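Local coordinates for uncharacterized protein BAD_0989 (Bifidobacterium adolescentis ATCC 15703, PDB 3CYM) that probably acts as a 3'-5' exonuclease of the ribonuclease D type that binds nucleic acid, although its function has not been established, at residues A[222-227]-A[232-237]. Sequence-based numbering, arbitrary orientation.
Sequences SHITEV and QALAIV
Val227, which follows the 3-10 segment 224-226, comes nearest the helical segment 232-237 at Ala233, the two CA atoms 6.3 Å apart. No hydrogen bond joins the two segments, and the contact is made chiefly by methyl groups. CG1 of Val227 faces the neighbours Ala233 and Leu234 and, one turn on from Ala233, Val237: it lies 3.8 Å from Ala233 CB and equally close to Leu234 CD2, with Val237 CG2 slightly farther off. The valine and leucine side chains run past each other in opposite directions. Ile224 adds the second apolar group. Its CD1 rests 3.7 Å from Val237 CG1, carried there by a chain whose CG1 stands opposite the main-chain nitrogen (chi1 -169°). The same Ile224 CD1 is 3.8 Å from Leu234 CD2, the two side chains roughly perpendicular. Within segment 222-227, His223 ND1 donates to Glu226 OE2 (2.8 Å); OE2 lies close to the imidazole plane, whereas ND1 meets the carboxylate from above, 46° out of its plane. The example illustrates how a loop can pack back on the first turns of the helix it leads into, here helix 231-250, which contributes to the HRDC domain. Helix 261-270 packs against the same cluster, Ile265 meeting Ile224 and Ala268 meeting Ala233 and Val237, while its Lys269 forms a salt bridge with Glu226.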
ATOM      1  N   SER A 222     -10.511  15.445  -0.035  1.00 28.79           N
ATOM      2  CA  SER A 222     -10.389  16.035  -1.366  0.50 29.90           C
ATOM      3  C   SER A 222     -11.066  17.405  -1.425  1.00 31.92           C
ATOM      4  O   SER A 222     -12.099  17.634  -0.780  1.00 30.11           O
ATOM      5  CB  SER A 222     -10.911  15.093  -2.460  0.50 29.30           C
ATOM      6  OG  SER A 222     -12.180  14.565  -2.138  0.50 26.56           O
ATOM      7  N   HIS A 223     -10.438  18.312  -2.179  1.00 30.46           N
ATOM      8  CA  HIS A 223     -10.858  19.712  -2.347  1.00 29.35           C
ATOM      9  C   HIS A 223     -10.726  20.552  -1.073  1.00 30.43           C
ATOM     10  O   HIS A 223     -11.410  21.574  -0.926  1.00 23.94           O
ATOM     11  CB  HIS A 223     -12.267  19.825  -2.946  1.00 31.42           C
ATOM     12  CG  HIS A 223     -12.386  19.241  -4.317  1.00 44.24           C
ATOM     13  ND1 HIS A 223     -12.390  20.016  -5.457  1.00 49.60           N
ATOM     14  CD2 HIS A 223     -12.493  17.957  -4.733  1.00 48.90           C
ATOM     15  CE1 HIS A 223     -12.500  19.235  -6.517  1.00 50.00           C
ATOM     16  NE2 HIS A 223     -12.561  17.981  -6.105  1.00 51.42           N
ATOM     17  N   ILE A 224      -9.819  20.130  -0.181  1.00 30.32           N
ATOM     18  CA  ILE A 224      -9.563  20.801   1.109  1.00 33.45           C
ATOM     19  C   ILE A 224      -8.960  22.191   0.915  1.00 33.85           C
ATOM     20  O   ILE A 224      -9.149  23.093   1.742  1.00 30.63           O
ATOM     21  CB  ILE A 224      -8.667  19.919   2.064  1.00 32.36           C
ATOM     22  CG1 ILE A 224      -8.616  20.478   3.488  1.00 29.89           C
ATOM     23  CG2 ILE A 224      -7.252  19.708   1.500  1.00 30.51           C
ATOM     24  CD1 ILE A 224      -9.956  20.647   4.109  1.00 23.14           C
ATOM     25  N   THR A 225      -8.269  22.350  -0.212  1.00 34.38           N
ATOM     26  CA  THR A 225      -7.572  23.574  -0.570  1.00 34.41           C
ATOM     27  C   THR A 225      -8.531  24.759  -0.738  1.00 34.55           C
ATOM     28  O   THR A 225      -8.168  25.902  -0.468  1.00 34.37           O
ATOM     29  CB  THR A 225      -6.660  23.357  -1.820  1.00 32.65           C
ATOM     30  OG1 THR A 225      -5.972  24.572  -2.141  1.00 36.49           O
ATOM     31  CG2 THR A 225      -7.456  22.878  -3.019  1.00 27.78           C
ATOM     32  N   GLU A 226      -9.771  24.456  -1.114  1.00 33.31           N
ATOM     33  CA  GLU A 226     -10.820  25.452  -1.300  1.00 35.40           C
ATOM     34  C   GLU A 226     -11.308  26.058   0.017  1.00 35.20           C
ATOM     35  O   GLU A 226     -12.144  26.962   0.014  1.00 35.81           O
ATOM     36  CB  GLU A 226     -12.005  24.809  -2.021  1.00 37.17           C
ATOM     37  CG  GLU A 226     -11.688  24.176  -3.376  1.00 38.89           C
ATOM     38  CD  GLU A 226     -12.883  23.456  -3.975  1.00 43.41           C
ATOM     39  OE1 GLU A 226     -13.998  23.565  -3.417  1.00 44.56           O
ATOM     40  OE2 GLU A 226     -12.713  22.773  -5.010  1.00 46.72           O
ATOM     41  N   VAL A 227     -10.764  25.566   1.129  1.00 32.71           N
ATOM     42  CA  VAL A 227     -11.261  25.854   2.473  1.00 33.36           C
ATOM     43  C   VAL A 227     -10.097  26.218   3.421  1.00 35.72           C
ATOM     44  O   VAL A 227     -10.310  26.659   4.555  1.00 38.98           O
ATOM     45  CB  VAL A 227     -12.183  24.654   2.957  1.00 33.60           C
ATOM     46  CG1 VAL A 227     -11.810  24.084   4.313  1.00 35.25           C
ATOM     47  CG2 VAL A 227     -13.659  25.017   2.871  1.00 27.29           C
ATOM     48  N   GLN A 232     -11.985  28.163  10.686  1.00 25.41           N
ATOM     49  CA  GLN A 232     -13.234  27.634  11.253  1.00 22.86           C
ATOM     50  C   GLN A 232     -13.810  26.514  10.384  1.00 20.43           C
ATOM     51  O   GLN A 232     -14.368  25.550  10.902  1.00 22.57           O
ATOM     52  CB  GLN A 232     -14.284  28.729  11.475  1.00 21.91           C
ATOM     53  CG  GLN A 232     -15.432  28.282  12.395  1.00 18.58           C
ATOM     54  CD  GLN A 232     -16.438  29.371  12.707  1.00 26.74           C
ATOM     55  OE1 GLN A 232     -17.074  29.343  13.761  1.00 29.32           O
ATOM     56  NE2 GLN A 232     -16.592  30.333  11.800  1.00 24.17           N
ATOM     57  N   ALA A 233     -13.665  26.653   9.069  1.00 23.77           N
ATOM     58  CA  ALA A 233     -14.024  25.591   8.130  1.00 23.54           C
ATOM     59  C   ALA A 233     -13.122  24.386   8.338  1.00 20.52           C
ATOM     60  O   ALA A 233     -13.577  23.249   8.295  1.00 22.00           O
ATOM     61  CB  ALA A 233     -13.925  26.083   6.702  1.00 23.56           C
ATOM     62  N   LEU A 234     -11.846  24.652   8.592  1.00 23.68           N
ATOM     63  CA  LEU A 234     -10.874  23.599   8.848  1.00 21.94           C
ATOM     64  C   LEU A 234     -11.172  22.859  10.144  1.00 20.06           C
ATOM     65  O   LEU A 234     -11.012  21.648  10.199  1.00 20.14           O
ATOM     66  CB  LEU A 234      -9.450  24.156   8.818  1.00 24.75           C
ATOM     67  CG  LEU A 234      -8.947  24.540   7.418  1.00 20.03           C
ATOM     68  CD1 LEU A 234      -7.615  25.290   7.479  1.00 19.67           C
ATOM     69  CD2 LEU A 234      -8.844  23.322   6.498  1.00 19.71           C
ATOM     70  N   ALA A 235     -11.659  23.582  11.153  1.00 21.03           N
ATOM     71  CA  ALA A 235     -12.148  22.977  12.398  1.00 18.40           C
ATOM     72  C   ALA A 235     -13.359  22.068  12.162  1.00 21.32           C
ATOM     73  O   ALA A 235     -13.508  21.048  12.828  1.00 21.87           O
ATOM     74  CB  ALA A 235     -12.491  24.044  13.405  1.00 18.35           C
ATOM     75  N   ILE A 236     -14.210  22.445  11.209  1.00 19.23           N
ATOM     76  CA  ILE A 236     -15.364  21.639  10.812  1.00 18.92           C
ATOM     77  C   ILE A 236     -14.920  20.369  10.065  1.00 18.35           C
ATOM     78  O   ILE A 236     -15.370  19.264  10.388  1.00 17.36           O
ATOM     79  CB  ILE A 236     -16.400  22.493   9.996  1.00 17.14           C
ATOM     80  CG1 ILE A 236     -17.060  23.516  10.920  1.00 14.89           C
ATOM     81  CG2 ILE A 236     -17.468  21.618   9.356  1.00 13.80           C
ATOM     82  CD1 ILE A 236     -17.735  24.663  10.241  1.00 13.38           C
ATOM     83  N   VAL A 237     -14.028  20.536   9.090  1.00 16.50           N
ATOM     84  CA  VAL A 237     -13.415  19.411   8.377  1.00 16.08           C
ATOM     85  C   VAL A 237     -12.735  18.434   9.350  1.00 14.77           C
ATOM     86  O   VAL A 237     -12.966  17.231   9.279  1.00 16.82           O
ATOM     87  CB  VAL A 237     -12.411  19.892   7.305  1.00 16.49           C
ATOM     88  CG1 VAL A 237     -11.642  18.719   6.719  1.00 15.61           C
ATOM     89  CG2 VAL A 237     -13.138  20.650   6.199  1.00 21.55           C
TER